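Local atomic coordinates of secreted protein (Streptomyces lividans TK24, PDB entry 5LXZ), a protein that binds copper as a metalloradical protein and, like the related galactose oxidase, probably oxidises an alcohol or sugar substrate. Residues G135-K140 / T189-R194; G139-S144 / E177-G182; L356-Q361 / P414-L419; K536-I541 / Y584-T589. The protein carries 1 engineered substitution. All blocks are in the same frame, centred on the assembly; numbering follows the deposited sequence. Where two conformers were deposited one is given.

Contact 1. Residues G135-K140 / T189-R194. With PO4 (phosphate ion), chain F; EDO (1,2-ethanediol), chain Q.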
loop_
_atom_site.group_PDB
_atom_site.type_symbol
_atom_site.label_atom_id
_atom_site.label_comp_id
_atom_site.label_asym_id
_atom_site.label_seq_id
_atom_site.Cartn_x
_atom_site.Cartn_y
_atom_site.Cartn_z
ATOM N N GLY A 135 18.890 22.941 0.355
ATOM C CA GLY A 135 18.614 21.809 1.223
ATOM C C GLY A 135 19.826 21.543 2.092
ATOM O O GLY A 135 20.955 21.364 1.603
ATOM N N LYS A 136 19.616 21.479 3.394
ATOM C CA LYS A 136 20.743 21.318 4.302
ATOM C C LYS A 136 21.415 19.950 4.161
ATOM O O LYS A 136 22.627 19.812 4.369
ATOM C CB LYS A 136 20.289 21.588 5.731
ATOM C CG LYS A 136 19.908 23.039 5.890
ATOM C CD LYS A 136 19.267 23.293 7.236
ATOM C CE LYS A 136 18.817 24.731 7.359
ATOM N NZ LYS A 136 18.140 24.980 8.638
ATOM N N GLU A 137 20.631 18.949 3.828
ATOM C CA GLU A 137 21.181 17.631 3.507
ATOM C C GLU A 137 21.497 17.499 2.024
ATOM O O GLU A 137 22.594 17.049 1.658
ATOM C CB GLU A 137 20.218 16.540 3.954
ATOM C CG GLU A 137 20.708 15.131 3.744
ATOM C CD GLU A 137 19.609 14.097 3.838
ATOM O OE1 GLU A 137 18.489 14.349 3.339
ATOM O OE2 GLU A 137 19.921 13.005 4.370
ATOM N N ASN A 138 20.527 17.809 1.168
ATOM C CA ASN A 138 20.714 17.543 -0.278
ATOM C C ASN A 138 21.623 18.517 -1.015
ATOM O O ASN A 138 22.087 18.193 -2.115
ATOM C CB ASN A 138 19.388 17.357 -1.032
ATOM C CG ASN A 138 18.494 18.588 -1.013
ATOM O OD1 ASN A 138 18.950 19.718 -1.235
ATOM N ND2 ASN A 138 17.224 18.374 -0.722
ATOM N N GLY A 139 21.860 19.694 -0.459
ATOM C CA GLY A 139 22.750 20.686 -1.056
ATOM C C GLY A 139 22.195 21.354 -2.282
ATOM O O GLY A 139 22.952 22.085 -2.923
ATOM N N LYS A 140 20.922 21.137 -2.598
ATOM C CA LYS A 140 20.323 21.653 -3.841
ATOM C C LYS A 140 19.547 22.923 -3.582
ATOM O O LYS A 140 18.949 23.095 -2.525
ATOM C CB LYS A 140 19.442 20.592 -4.497
ATOM C CG LYS A 140 20.332 19.474 -5.036
ATOM C CD LYS A 140 19.584 18.383 -5.728
ATOM C CE LYS A 140 20.564 17.322 -6.136
ATOM N NZ LYS A 140 19.836 16.153 -6.627
ATOM N N THR A 189 13.331 13.354 -1.521
ATOM C CA THR A 189 12.861 13.178 -0.145
ATOM C C THR A 189 12.752 14.544 0.504
ATOM O O THR A 189 13.285 15.528 -0.003
ATOM C CB THR A 189 13.805 12.290 0.689
ATOM O OG1 THR A 189 15.129 12.864 0.759
ATOM C CG2 THR A 189 13.867 10.891 0.096
ATOM N N GLU A 190 12.093 14.585 1.651
ATOM C CA GLU A 190 11.988 15.808 2.417
ATOM C C GLU A 190 13.362 16.320 2.833
ATOM O O GLU A 190 14.236 15.545 3.231
ATOM C CB GLU A 190 11.191 15.519 3.674
ATOM C CG GLU A 190 10.989 16.696 4.616
ATOM C CD GLU A 190 10.324 16.286 5.906
ATOM O OE1 GLU A 190 9.238 15.688 5.805
ATOM O OE2 GLU A 190 10.877 16.613 6.996
ATOM N N ASP A 191 13.521 17.634 2.851
ATOM C CA ASP A 191 14.674 18.253 3.468
ATOM C C ASP A 191 14.246 19.557 4.154
ATOM O O ASP A 191 13.154 20.039 3.927
ATOM C CB ASP A 191 15.831 18.469 2.477
ATOM C CG ASP A 191 17.199 18.545 3.137
ATOM O OD1 ASP A 191 17.334 18.371 4.404
ATOM O OD2 ASP A 191 18.173 18.770 2.375
ATOM N N ASN A 192 15.117 20.020 5.027
ATOM C CA ASN A 192 15.045 21.312 5.677
ATOM C C ASN A 192 15.939 22.227 4.887
ATOM O O ASN A 192 17.112 21.866 4.586
ATOM C CB ASN A 192 15.525 21.164 7.122
ATOM C CG ASN A 192 15.420 22.410 7.941
ATOM O OD1 ASN A 192 15.899 23.453 7.565
ATOM N ND2 ASN A 192 14.897 22.255 9.159
ATOM N N TYR A 193 15.423 23.396 4.536
ATOM C CA TYR A 193 16.069 24.292 3.600
ATOM C C TYR A 193 16.509 25.561 4.286
ATOM O O TYR A 193 15.718 26.177 4.984
ATOM C CB TYR A 193 15.122 24.655 2.434
ATOM C CG TYR A 193 14.987 23.496 1.487
ATOM C CD1 TYR A 193 14.175 22.404 1.812
ATOM C CD2 TYR A 193 15.705 23.428 0.324
ATOM C CE1 TYR A 193 14.075 21.309 0.976
ATOM C CE2 TYR A 193 15.638 22.332 -0.517
ATOM C CZ TYR A 193 14.816 21.260 -0.197
ATOM O OH TYR A 193 14.806 20.145 -1.039
ATOM N N ARG A 194 17.748 25.963 4.063
ATOM C CA ARG A 194 18.281 27.228 4.529
ATOM C C ARG A 194 17.810 28.333 3.589
ATOM O O ARG A 194 17.852 28.171 2.413
ATOM C CB ARG A 194 19.820 27.161 4.555
ATOM C CG ARG A 194 20.434 28.281 5.410
ATOM C CD ARG A 194 21.961 28.257 5.335
ATOM N NE ARG A 194 22.457 28.776 4.078
ATOM C CZ ARG A 194 22.698 30.062 3.809
ATOM N NH1 ARG A 194 22.417 30.994 4.692
ATOM N NH2 ARG A 194 23.171 30.408 2.625
HETATM P P PO4 F . 24.499 27.042 1.559
HETATM O O1 PO4 F . 24.705 28.489 1.132
HETATM O O2 PO4 F . 23.140 26.898 2.167
HETATM O O3 PO4 F . 24.715 26.160 0.321
HETATM O O4 PO4 F . 25.542 26.664 2.542
HETATM C C1 EDO Q . 11.879 14.873 10.748
HETATM O O1 EDO Q . 12.755 13.770 10.965
HETATM C C2 EDO Q . 11.371 14.721 9.331
HETATM O O2 EDO Q . 10.180 15.438 9.023
HETATM O O HOH W 1 16.044 13.619 3.316
HETATM O O HOH W 2 16.628 15.727 5.920
HETATM O O HOH W 3 16.166 15.761 -0.299
#
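Gly135 lies over one face of the Tyr193 ring, with its CA 3.8 Å from the ring centroid in a CH-pi contact, and the two residues form an antiparallel non-hydrogen-bonded pair. A beta-carbon here would collide with Asp191 OD2, and the bare backbone lets that carboxylate come close. Lys136 is held by Asn192 at two levels. Its backbone N gives an almost straight bond to Asn192 O (2.8 Å, 170°), while the extended side chain brings NZ to 2.9 Å from Asn192 OD1, arriving above the amide plane. Its CE also touches CB of Arg194, whose guanidinium edge holds a phosphate ion, probably from the crystallisation liquor.

At this point the chain turns from strand 132-135 to strand 141-144 of the GlxA beta barrel domain, and Asp191, on strand 191-195, gathers two backbone N-H groups of the turn on one oxygen. Asp191 OD2 takes Glu137 N at 2.9 Å on its syn lone pair, and Asn138 N at 2.8 Å on the same syn side but tilted out of the carboxylate plane. Glu137 OE1 and Asp191 OD1, probably like-charged, come within 4.3 Å, and a water ties Glu137 OE1 to Glu190 O and Thr189 OG1. In Asn138, CG sits between the backbone N and the carbonyl carbon (chi1 62°), and the amide works in two directions: ND2 reaches Tyr193 OH at 3.0 Å, close to the amide plane, and OD1 accepts Lys140 N in an Asx turn. Lys140 O meets the edge of the Tyr193 ring, while Lys140 NZ bonds to Glu186 O.

Contact 2. Residues G139-S144 / E177-G182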
loop_
_atom_site.group_PDB
_atom_site.type_symbol
_atom_site.label_atom_id
_atom_site.label_comp_id
_atom_site.label_asym_id
_atom_site.label_seq_id
_atom_site.Cartn_x
_atom_site.Cartn_y
_atom_site.Cartn_z
ATOM N N GLY A 139 21.860 19.694 -0.459
ATOM C CA GLY A 139 22.750 20.686 -1.056
ATOM C C GLY A 139 22.195 21.354 -2.282
ATOM O O GLY A 139 22.952 22.085 -2.923
ATOM N N LYS A 140 20.922 21.137 -2.598
ATOM C CA LYS A 140 20.323 21.653 -3.841
ATOM C C LYS A 140 19.547 22.923 -3.582
ATOM O O LYS A 140 18.949 23.095 -2.525
ATOM C CB LYS A 140 19.442 20.592 -4.497
ATOM C CG LYS A 140 20.332 19.474 -5.036
ATOM C CD LYS A 140 19.584 18.383 -5.728
ATOM C CE LYS A 140 20.564 17.322 -6.136
ATOM N NZ LYS A 140 19.836 16.153 -6.627
ATOM N N THR A 141 19.551 23.827 -4.561
ATOM C CA THR A 141 18.936 25.140 -4.426
ATOM C C THR A 141 17.689 25.293 -5.314
ATOM O O THR A 141 17.666 24.839 -6.452
ATOM C CB THR A 141 19.969 26.236 -4.739
ATOM O OG1 THR A 141 21.023 26.154 -3.765
ATOM C CG2 THR A 141 19.374 27.616 -4.677
ATOM N N PHE A 142 16.694 25.949 -4.752
ATOM C CA PHE A 142 15.431 26.276 -5.410
ATOM C C PHE A 142 15.094 27.695 -5.137
ATOM O O PHE A 142 15.420 28.217 -4.064
ATOM C CB PHE A 142 14.318 25.336 -4.957
ATOM C CG PHE A 142 14.657 23.895 -5.209
ATOM C CD1 PHE A 142 15.447 23.178 -4.298
ATOM C CD2 PHE A 142 14.293 23.270 -6.384
ATOM C CE1 PHE A 142 15.815 21.897 -4.566
ATOM C CE2 PHE A 142 14.654 21.959 -6.638
ATOM C CZ PHE A 142 15.432 21.285 -5.745
ATOM N N VAL A 143 14.441 28.330 -6.111
ATOM C CA VAL A 143 14.153 29.755 -6.058
ATOM C C VAL A 143 12.655 30.003 -6.097
ATOM O O VAL A 143 11.969 29.381 -6.911
ATOM C CB VAL A 143 14.793 30.444 -7.280
ATOM C CG1 VAL A 143 14.751 31.951 -7.107
ATOM C CG2 VAL A 143 16.230 29.976 -7.466
ATOM N N SER A 144 12.148 30.902 -5.262
ATOM C CA SER A 144 10.750 31.277 -5.343
ATOM C C SER A 144 10.488 32.197 -6.553
ATOM O O SER A 144 11.370 32.926 -6.977
ATOM C CB SER A 144 10.312 31.986 -4.077
ATOM O OG SER A 144 11.058 33.208 -3.899
ATOM N N GLU A 177 11.397 26.586 -7.535
ATOM C CA GLU A 177 11.834 25.898 -8.724
ATOM C C GLU A 177 13.336 25.952 -8.880
ATOM O O GLU A 177 13.951 26.980 -8.555
ATOM C CB GLU A 177 11.165 26.590 -9.904
ATOM C CG GLU A 177 11.278 25.906 -11.241
ATOM C CD GLU A 177 10.362 26.588 -12.242
ATOM O OE1 GLU A 177 9.176 26.238 -12.287
ATOM O OE2 GLU A 177 10.858 27.477 -12.977
ATOM N N ALA A 178 13.918 24.921 -9.450
ATOM C CA ALA A 178 15.350 24.930 -9.769
ATOM C C ALA A 178 15.637 26.020 -10.808
ATOM O O ALA A 178 14.798 26.332 -11.618
ATOM C CB ALA A 178 15.790 23.595 -10.309
ATOM N N GLN A 179 16.839 26.557 -10.751
ATOM C CA GLN A 179 17.266 27.574 -11.737
ATOM C C GLN A 179 17.462 26.985 -13.122
ATOM O O GLN A 179 17.176 27.647 -14.132
ATOM C CB GLN A 179 18.547 28.239 -11.235
ATOM C CG GLN A 179 18.329 28.962 -9.905
ATOM C CD GLN A 179 19.610 29.263 -9.155
ATOM O OE1 GLN A 179 20.093 30.389 -9.203
ATOM N NE2 GLN A 179 20.156 28.265 -8.443
ATOM N N LYS A 180 17.923 25.748 -13.185
ATOM C CA LYS A 180 18.236 25.063 -14.440
ATOM C C LYS A 180 17.365 23.838 -14.658
ATOM O O LYS A 180 16.948 23.182 -13.709
ATOM C CB LYS A 180 19.692 24.618 -14.449
ATOM C CG LYS A 180 20.700 25.747 -14.346
ATOM C CD LYS A 180 22.105 25.231 -14.613
ATOM C CE LYS A 180 23.178 26.226 -14.223
ATOM N NZ LYS A 180 24.503 25.791 -14.744
ATOM N N SER A 181 17.140 23.512 -15.925
ATOM C CA SER A 181 16.345 22.348 -16.304
ATOM C C SER A 181 17.091 21.074 -16.058
ATOM O O SER A 181 18.321 21.049 -16.082
ATOM C CB SER A 181 15.963 22.452 -17.798
ATOM O OG SER A 181 15.166 23.598 -17.986
ATOM N N GLY A 182 16.342 19.998 -15.813
ATOM C CA GLY A 182 16.892 18.670 -15.807
ATOM C C GLY A 182 16.773 17.931 -14.484
ATOM O O GLY A 182 16.682 18.538 -13.408
HETATM O O HOH W 4 18.699 25.951 -8.650
#
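Val143 and Glu177 join as an antiparallel hydrogen-bonded pair where the end of strand 164-177 runs alongside strand 141-144, and beyond this pair the segment 177-182 leaves as a loop. Both bonds of the pair are present: Val143 N to Glu177 O at 2.8 Å and Glu177 N to Val143 O at 2.9 Å.

Past the pair, a water takes over from direct bonding. It donates to Thr141 O at 2.7 Å and accepts from both the backbone N and the side-chain NE2 of Gln179, the latter also at 2.7 Å. Three bonds thus fix the water and bridge a separation that the backbones no longer span themselves. With CG anti to its carbonyl carbon (chi1 -62°) and the chain extended beyond it, Gln179 reaches toward strand 141-144, placing NE2 3.9 Å from Thr141 CG2, while its side chain runs across that of Val143 at about a right angle, CG and CD against CG2. Val143 was modelled in two conformers, which makes this last approach doubtful.

On the other side of the strand, Phe142 sets its ring against the departing segment. CD2 lies 3.5 Å from Ala178 N, CE2 touches the Ala178 methyl CB at 4.2 Å, and the carbonyl carbon of Glu177 lies at the ring edge. Val176 and Leu213 also pack on this ring. The carboxylate of Glu177 turns elsewhere, to Tyr175 OH and Asp106 N. This antiparallel pairing of 141-144 with the end of 164-177 is part of the curled antiparallel sheet of the GlxA beta barrel domain.

Contact 3. Residues L356-Q361 / P414-L419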
loop_
_atom_site.group_PDB
_atom_site.type_symbol
_atom_site.label_atom_id
_atom_site.label_comp_id
_atom_site.label_asym_id
_atom_site.label_seq_id
_atom_site.Cartn_x
_atom_site.Cartn_y
_atom_site.Cartn_z
ATOM N N LEU A 356 4.078 -11.515 3.445
ATOM C CA LEU A 356 4.310 -12.524 4.480
ATOM C C LEU A 356 4.127 -13.864 3.777
ATOM O O LEU A 356 3.014 -14.182 3.357
ATOM C CB LEU A 356 3.365 -12.330 5.647
ATOM C CG LEU A 356 3.366 -13.405 6.723
ATOM C CD1 LEU A 356 4.747 -13.754 7.218
ATOM C CD2 LEU A 356 2.503 -12.922 7.861
ATOM N N LEU A 357 5.222 -14.557 3.507
ATOM C CA LEU A 357 5.158 -15.762 2.705
ATOM C C LEU A 357 4.321 -16.837 3.338
ATOM O O LEU A 357 4.235 -16.928 4.557
ATOM C CB LEU A 357 6.548 -16.322 2.435
ATOM C CG LEU A 357 7.474 -15.413 1.642
ATOM C CD1 LEU A 357 8.882 -16.007 1.647
ATOM C CD2 LEU A 357 6.989 -15.232 0.218
ATOM N N PRO A 358 3.698 -17.677 2.495
ATOM C CA PRO A 358 2.922 -18.791 3.001
ATOM C C PRO A 358 3.848 -19.932 3.425
ATOM O O PRO A 358 4.841 -20.169 2.725
ATOM C CB PRO A 358 2.049 -19.168 1.800
ATOM C CG PRO A 358 2.779 -18.744 0.615
ATOM C CD PRO A 358 3.632 -17.568 1.025
ATOM N N PRO A 359 3.605 -20.645 4.536
ATOM C CA PRO A 359 2.595 -20.333 5.529
ATOM C C PRO A 359 3.064 -19.268 6.492
ATOM O O PRO A 359 4.244 -19.205 6.838
ATOM C CB PRO A 359 2.417 -21.662 6.261
ATOM C CG PRO A 359 3.781 -22.274 6.216
ATOM C CD PRO A 359 4.391 -21.853 4.898
ATOM N N ALA A 360 2.117 -18.467 6.979
ATOM C CA ALA A 360 2.402 -17.371 7.880
ATOM C C ALA A 360 3.071 -17.783 9.172
ATOM O O ALA A 360 3.782 -17.002 9.777
ATOM C CB ALA A 360 1.141 -16.597 8.182
ATOM N N GLN A 361 2.867 -19.032 9.574
ATOM C CA GLN A 361 3.574 -19.547 10.733
ATOM C C GLN A 361 5.087 -19.330 10.675
ATOM O O GLN A 361 5.716 -19.172 11.724
ATOM C CB GLN A 361 3.322 -21.056 10.886
ATOM C CG GLN A 361 1.969 -21.354 11.488
ATOM C CD GLN A 361 0.846 -21.591 10.480
ATOM O OE1 GLN A 361 0.875 -21.139 9.325
ATOM N NE2 GLN A 361 -0.154 -22.374 10.913
ATOM N N PRO A 414 -3.368 -20.173 -2.991
ATOM C CA PRO A 414 -3.683 -21.247 -2.041
ATOM C C PRO A 414 -2.820 -22.496 -2.057
ATOM O O PRO A 414 -2.936 -23.321 -1.135
ATOM C CB PRO A 414 -5.145 -21.566 -2.333
ATOM C CG PRO A 414 -5.365 -21.107 -3.688
ATOM C CD PRO A 414 -4.488 -19.910 -3.899
ATOM N N ASP A 415 -1.949 -22.620 -3.045
ATOM C CA ASP A 415 -0.991 -23.709 -3.090
ATOM C C ASP A 415 0.368 -23.347 -2.476
ATOM O O ASP A 415 1.325 -24.102 -2.613
ATOM C CB ASP A 415 -0.820 -24.214 -4.520
ATOM C CG ASP A 415 -0.218 -23.188 -5.438
ATOM O OD1 ASP A 415 -0.095 -22.000 -5.060
ATOM O OD2 ASP A 415 0.158 -23.553 -6.565
ATOM N N ASP A 416 0.455 -22.168 -1.840
ATOM C CA ASP A 416 1.685 -21.625 -1.230
ATOM C C ASP A 416 2.617 -20.946 -2.212
ATOM O O ASP A 416 3.680 -20.424 -1.797
ATOM C CB ASP A 416 2.458 -22.603 -0.369
ATOM C CG ASP A 416 1.662 -23.149 0.765
ATOM O OD1 ASP A 416 0.750 -22.473 1.275
ATOM O OD2 ASP A 416 1.973 -24.281 1.227
ATOM N N SER A 417 2.261 -20.890 -3.480
ATOM C CA SER A 417 2.957 -20.007 -4.398
ATOM C C SER A 417 2.558 -18.547 -4.193
ATOM O O SER A 417 1.545 -18.251 -3.570
ATOM C CB SER A 417 2.762 -20.457 -5.847
ATOM O OG SER A 417 1.486 -20.222 -6.344
ATOM N N VAL A 418 3.414 -17.658 -4.659
ATOM C CA VAL A 418 3.143 -16.235 -4.677
ATOM C C VAL A 418 3.241 -15.753 -6.114
ATOM O O VAL A 418 4.270 -15.890 -6.749
ATOM C CB VAL A 418 4.105 -15.442 -3.790
ATOM C CG1 VAL A 418 3.737 -13.948 -3.804
ATOM C CG2 VAL A 418 4.060 -15.969 -2.363
ATOM N N LEU A 419 2.194 -15.178 -6.631
ATOM C CA LEU A 419 2.180 -14.585 -7.956
ATOM C C LEU A 419 2.770 -13.203 -7.924
ATOM O O LEU A 419 2.215 -12.336 -7.229
ATOM C CB LEU A 419 0.769 -14.552 -8.529
ATOM C CG LEU A 419 0.565 -13.947 -9.903
ATOM C CD1 LEU A 419 1.297 -14.716 -10.981
ATOM C CD2 LEU A 419 -0.928 -13.817 -10.210
#
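Pro358 and Asp416 bring their backbones to a CA-CA separation of 5.2 Å, whereas the CA atoms of Leu357 and Val418 are 7.7 Å apart, and no hydrogen bond links the two segments.

The Pro358 ring carries most of the contact. Its CG presses on the carbonyl of Asp416, 3.1 Å from the O atom, its CB lies 3.6 Å from Asp416 OD1, and its CD meets Val418 CG2 at 3.8 Å. The packing is tight and has a polar cost, because Asp416 O is buried by it and has no partner in the model. Beside the ring, the Leu357 side chain crosses that of Val418 at about a right angle, CD2 touching the same methyl. Val418 CG2 stands anti to its own carbonyl carbon, a setting that aims this methyl at both residues. With an alanine in place of Pro358, CG and CD would be missing, and a gap would probably open between this loop and both Asp416 O and Val418 CG2.

The turn under the proline is shaped by Asp415, whose OD1 accepts Ser417 N in an Asx turn, from 55° above the carboxylate plane, and takes Ser417 OG at 2.7 Å on its syn lone pair. Asp416 next to it has a positive phi of 82°, and its carboxylate makes salt bridges to Arg539 (OD1) and Lys537 (OD2).

Each segment belongs to the turn joining the first two strands of a four-stranded antiparallel sheet, 353-356 to 364-368 and 409-412 to 418-421. The contact is thus one between neighbouring blades of a Kelch-type beta-propeller, as in galactose oxidase.

Contact 4. Residues K536-I541 / Y584-T589. With EDO (1,2-ethanediol), chain K.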
loop_
_atom_site.group_PDB
_atom_site.type_symbol
_atom_site.label_atom_id
_atom_site.label_comp_id
_atom_site.label_asym_id
_atom_site.label_seq_id
_atom_site.Cartn_x
_atom_site.Cartn_y
_atom_site.Cartn_z
ATOM N N LYS A 536 -4.071 -32.471 0.735
ATOM C CA LYS A 536 -2.756 -32.397 1.332
ATOM C C LYS A 536 -2.502 -31.141 2.139
ATOM O O LYS A 536 -1.646 -31.148 3.025
ATOM C CB LYS A 536 -1.656 -32.500 0.273
ATOM C CG LYS A 536 -1.613 -33.842 -0.428
ATOM C CD LYS A 536 -1.326 -35.039 0.488
ATOM C CE LYS A 536 0.048 -34.994 1.103
ATOM N NZ LYS A 536 0.417 -36.370 1.567
ATOM N N LYS A 537 -3.212 -30.065 1.807
ATOM C CA LYS A 537 -2.990 -28.762 2.440
ATOM C C LYS A 537 -4.316 -28.101 2.670
ATOM O O LYS A 537 -5.187 -28.145 1.817
ATOM C CB LYS A 537 -2.192 -27.835 1.535
ATOM C CG LYS A 537 -0.736 -28.163 1.382
ATOM C CD LYS A 537 -0.100 -27.145 0.461
ATOM C CE LYS A 537 1.315 -27.514 0.170
ATOM N NZ LYS A 537 1.825 -26.555 -0.827
ATOM N N VAL A 538 -4.444 -27.453 3.822
ATOM C CA VAL A 538 -5.586 -26.595 4.085
ATOM C C VAL A 538 -4.979 -25.238 4.461
ATOM O O VAL A 538 -4.086 -25.161 5.318
ATOM C CB VAL A 538 -6.450 -27.145 5.229
ATOM C CG1 VAL A 538 -7.626 -26.233 5.564
ATOM C CG2 VAL A 538 -6.977 -28.535 4.844
ATOM N N ARG A 539 -5.493 -24.183 3.852
ATOM C CA ARG A 539 -4.996 -22.832 4.081
ATOM C C ARG A 539 -6.152 -21.892 4.386
ATOM O O ARG A 539 -7.173 -21.890 3.682
ATOM C CB ARG A 539 -4.247 -22.351 2.836
ATOM C CG ARG A 539 -2.998 -23.112 2.482
ATOM C CD ARG A 539 -1.933 -22.904 3.543
ATOM N NE ARG A 539 -0.700 -23.659 3.280
ATOM C CZ ARG A 539 -0.410 -24.848 3.805
ATOM N NH1 ARG A 539 -1.256 -25.502 4.577
ATOM N NH2 ARG A 539 0.753 -25.422 3.494
ATOM N N LEU A 540 -5.953 -21.087 5.422
ATOM C CA LEU A 540 -6.846 -20.013 5.761
ATOM C C LEU A 540 -6.196 -18.723 5.286
ATOM O O LEU A 540 -5.123 -18.385 5.759
ATOM C CB LEU A 540 -7.015 -20.024 7.247
ATOM C CG LEU A 540 -8.269 -19.623 7.870
ATOM C CD1 LEU A 540 -9.503 -20.346 7.324
ATOM C CD2 LEU A 540 -8.167 -19.743 9.399
ATOM N N ILE A 541 -6.780 -18.080 4.283
ATOM C CA ILE A 541 -6.141 -16.934 3.628
ATOM C C ILE A 541 -6.967 -15.699 3.882
ATOM O O ILE A 541 -8.160 -15.639 3.534
ATOM C CB ILE A 541 -5.956 -17.170 2.131
ATOM C CG1 ILE A 541 -5.259 -18.511 1.927
ATOM C CG2 ILE A 541 -5.193 -15.991 1.545
ATOM C CD1 ILE A 541 -4.801 -18.779 0.524
ATOM N N TYR A 584 -11.853 -15.166 6.645
ATOM C CA TYR A 584 -10.848 -15.798 5.862
ATOM C C TYR A 584 -11.482 -16.665 4.795
ATOM O O TYR A 584 -12.549 -17.249 5.004
ATOM C CB TYR A 584 -10.004 -16.725 6.705
ATOM C CG TYR A 584 -9.097 -16.053 7.713
ATOM C CD1 TYR A 584 -9.601 -15.614 8.932
ATOM C CD2 TYR A 584 -7.751 -15.848 7.447
ATOM C CE1 TYR A 584 -8.789 -14.983 9.842
ATOM C CE2 TYR A 584 -6.927 -15.232 8.367
ATOM C CZ TYR A 584 -7.437 -14.778 9.550
ATOM O OH TYR A 584 -6.595 -14.179 10.469
ATOM N N MET A 585 -10.778 -16.792 3.671
ATOM C CA MET A 585 -11.024 -17.854 2.698
ATOM C C MET A 585 -10.357 -19.127 3.128
ATOM O O MET A 585 -9.155 -19.131 3.391
ATOM C CB MET A 585 -10.497 -17.470 1.348
ATOM C CG MET A 585 -11.283 -16.381 0.645
ATOM S SD MET A 585 -10.556 -15.891 -0.926
ATOM C CE MET A 585 -9.096 -14.980 -0.425
ATOM N N MET A 586 -11.085 -20.252 3.181
ATOM C CA MET A 586 -10.454 -21.522 3.422
ATOM C C MET A 586 -10.401 -22.308 2.128
ATOM O O MET A 586 -11.443 -22.612 1.535
ATOM C CB MET A 586 -11.155 -22.335 4.505
ATOM C CG MET A 586 -10.274 -23.493 4.968
ATOM S SD MET A 586 -11.137 -24.591 6.085
ATOM C CE MET A 586 -12.162 -25.527 4.961
ATOM N N PHE A 587 -9.195 -22.653 1.730
ATOM C CA PHE A 587 -8.944 -23.453 0.527
ATOM C C PHE A 587 -8.362 -24.799 0.949
ATOM O O PHE A 587 -7.507 -24.883 1.847
ATOM C CB PHE A 587 -7.894 -22.796 -0.376
ATOM C CG PHE A 587 -8.353 -21.561 -1.082
ATOM C CD1 PHE A 587 -8.936 -21.618 -2.337
ATOM C CD2 PHE A 587 -8.107 -20.287 -0.525
ATOM C CE1 PHE A 587 -9.295 -20.449 -3.019
ATOM C CE2 PHE A 587 -8.467 -19.149 -1.202
ATOM C CZ PHE A 587 -9.006 -19.210 -2.444
ATOM N N VAL A 588 -8.764 -25.861 0.250
ATOM C CA VAL A 588 -8.096 -27.148 0.414
ATOM C C VAL A 588 -7.429 -27.479 -0.900
ATOM O O VAL A 588 -8.016 -27.233 -1.967
ATOM C CB VAL A 588 -9.056 -28.254 0.908
ATOM C CG1 VAL A 588 -9.775 -27.761 2.164
ATOM C CG2 VAL A 588 -10.065 -28.701 -0.153
ATOM N N THR A 589 -6.242 -28.037 -0.849
ATOM C CA THR A 589 -5.509 -28.330 -2.054
ATOM C C THR A 589 -5.116 -29.796 -2.036
ATOM O O THR A 589 -4.685 -30.319 -0.996
ATOM C CB THR A 589 -4.295 -27.402 -2.133
ATOM O OG1 THR A 589 -4.780 -26.040 -2.232
ATOM C CG2 THR A 589 -3.467 -27.668 -3.321
HETATM C C1 EDO K . -0.064 -28.142 6.712
HETATM O O1 EDO K . 0.526 -27.698 5.490
HETATM C C2 EDO K . -1.433 -28.816 6.525
HETATM O O2 EDO K . -2.458 -27.942 5.975
#
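Lys536 and Lys537 both face Thr589 in a classic beta bulge, and Thr589 O accepts two backbone bonds, from Lys536 N at 2.8 Å and from Lys537 N at 3.2 Å, both in its carbonyl plane. Beyond the bulge the strands pair regularly through Arg539 with Phe587 and Ile541 with Met585, their directions 163° apart.

Arg539 curls back over its own strand. Bent at chi2 (-67°), its chain lays the guanidinium over Lys537 CB, and NH1 bonds to Val538 O at 2.9 Å, in the guanidinium plane. A 1,2-ethanediol, probably from the crystallisation liquor, puts O1 at the guanidinium edge, bonded by NH1 and NH2, while O2 accepts from Val538 N. NE forms a salt bridge with Asp416 OD1. An alanine here lacks the guanidinium, which would probably leave Asp416 with Lys537 as its remaining cationic partner and Val538 O without the NH1 bond.

These are two central strands of the mixed sheet in the galactose oxidase-like early set (E-set) domain. On the face carrying Val538, Leu540, Met586 and Val588, Leu540 CG rests 3.6 Å from Tyr584 CB, and Leu540 CD2 stands above the Tyr584 ring, offset toward its rim. Leu540 CD1 touches Met586 CB at 3.8 Å. Val538 spreads its two methyls, CG1 obliquely against Met586 CG and CG2 alongside Val588 CG1 at 4.0 Å. On the opposite face Ile541 CD1 touches Phe587 CD2 at 3.8 Å.

In the fold
The four contacts form two groups at opposite sides of the chain's centre. Contacts 1 and 2, with centres 12 Å apart, share Gly139 and Lys140 and pack directly through Tyr193 CE2 and Phe142 CD1, 3.9 Å apart. Where contacts 3 and 4 touch, their centres 11 Å apart, propeller meets E-set domain: Asp416 OD1 meets Arg539 NE at 2.7 Å, Asp416 OD2 meets Lys537 NZ at 3.1 Å, and Pro414 CB rests 3.4 Å from Phe587 CG. Between the groups, centres are about 42 to 55 Å apart. No segment supplies a ligand to either copper; His548, soon after strand 535-541, binds one copper together with Tyr248, Tyr460 and His461.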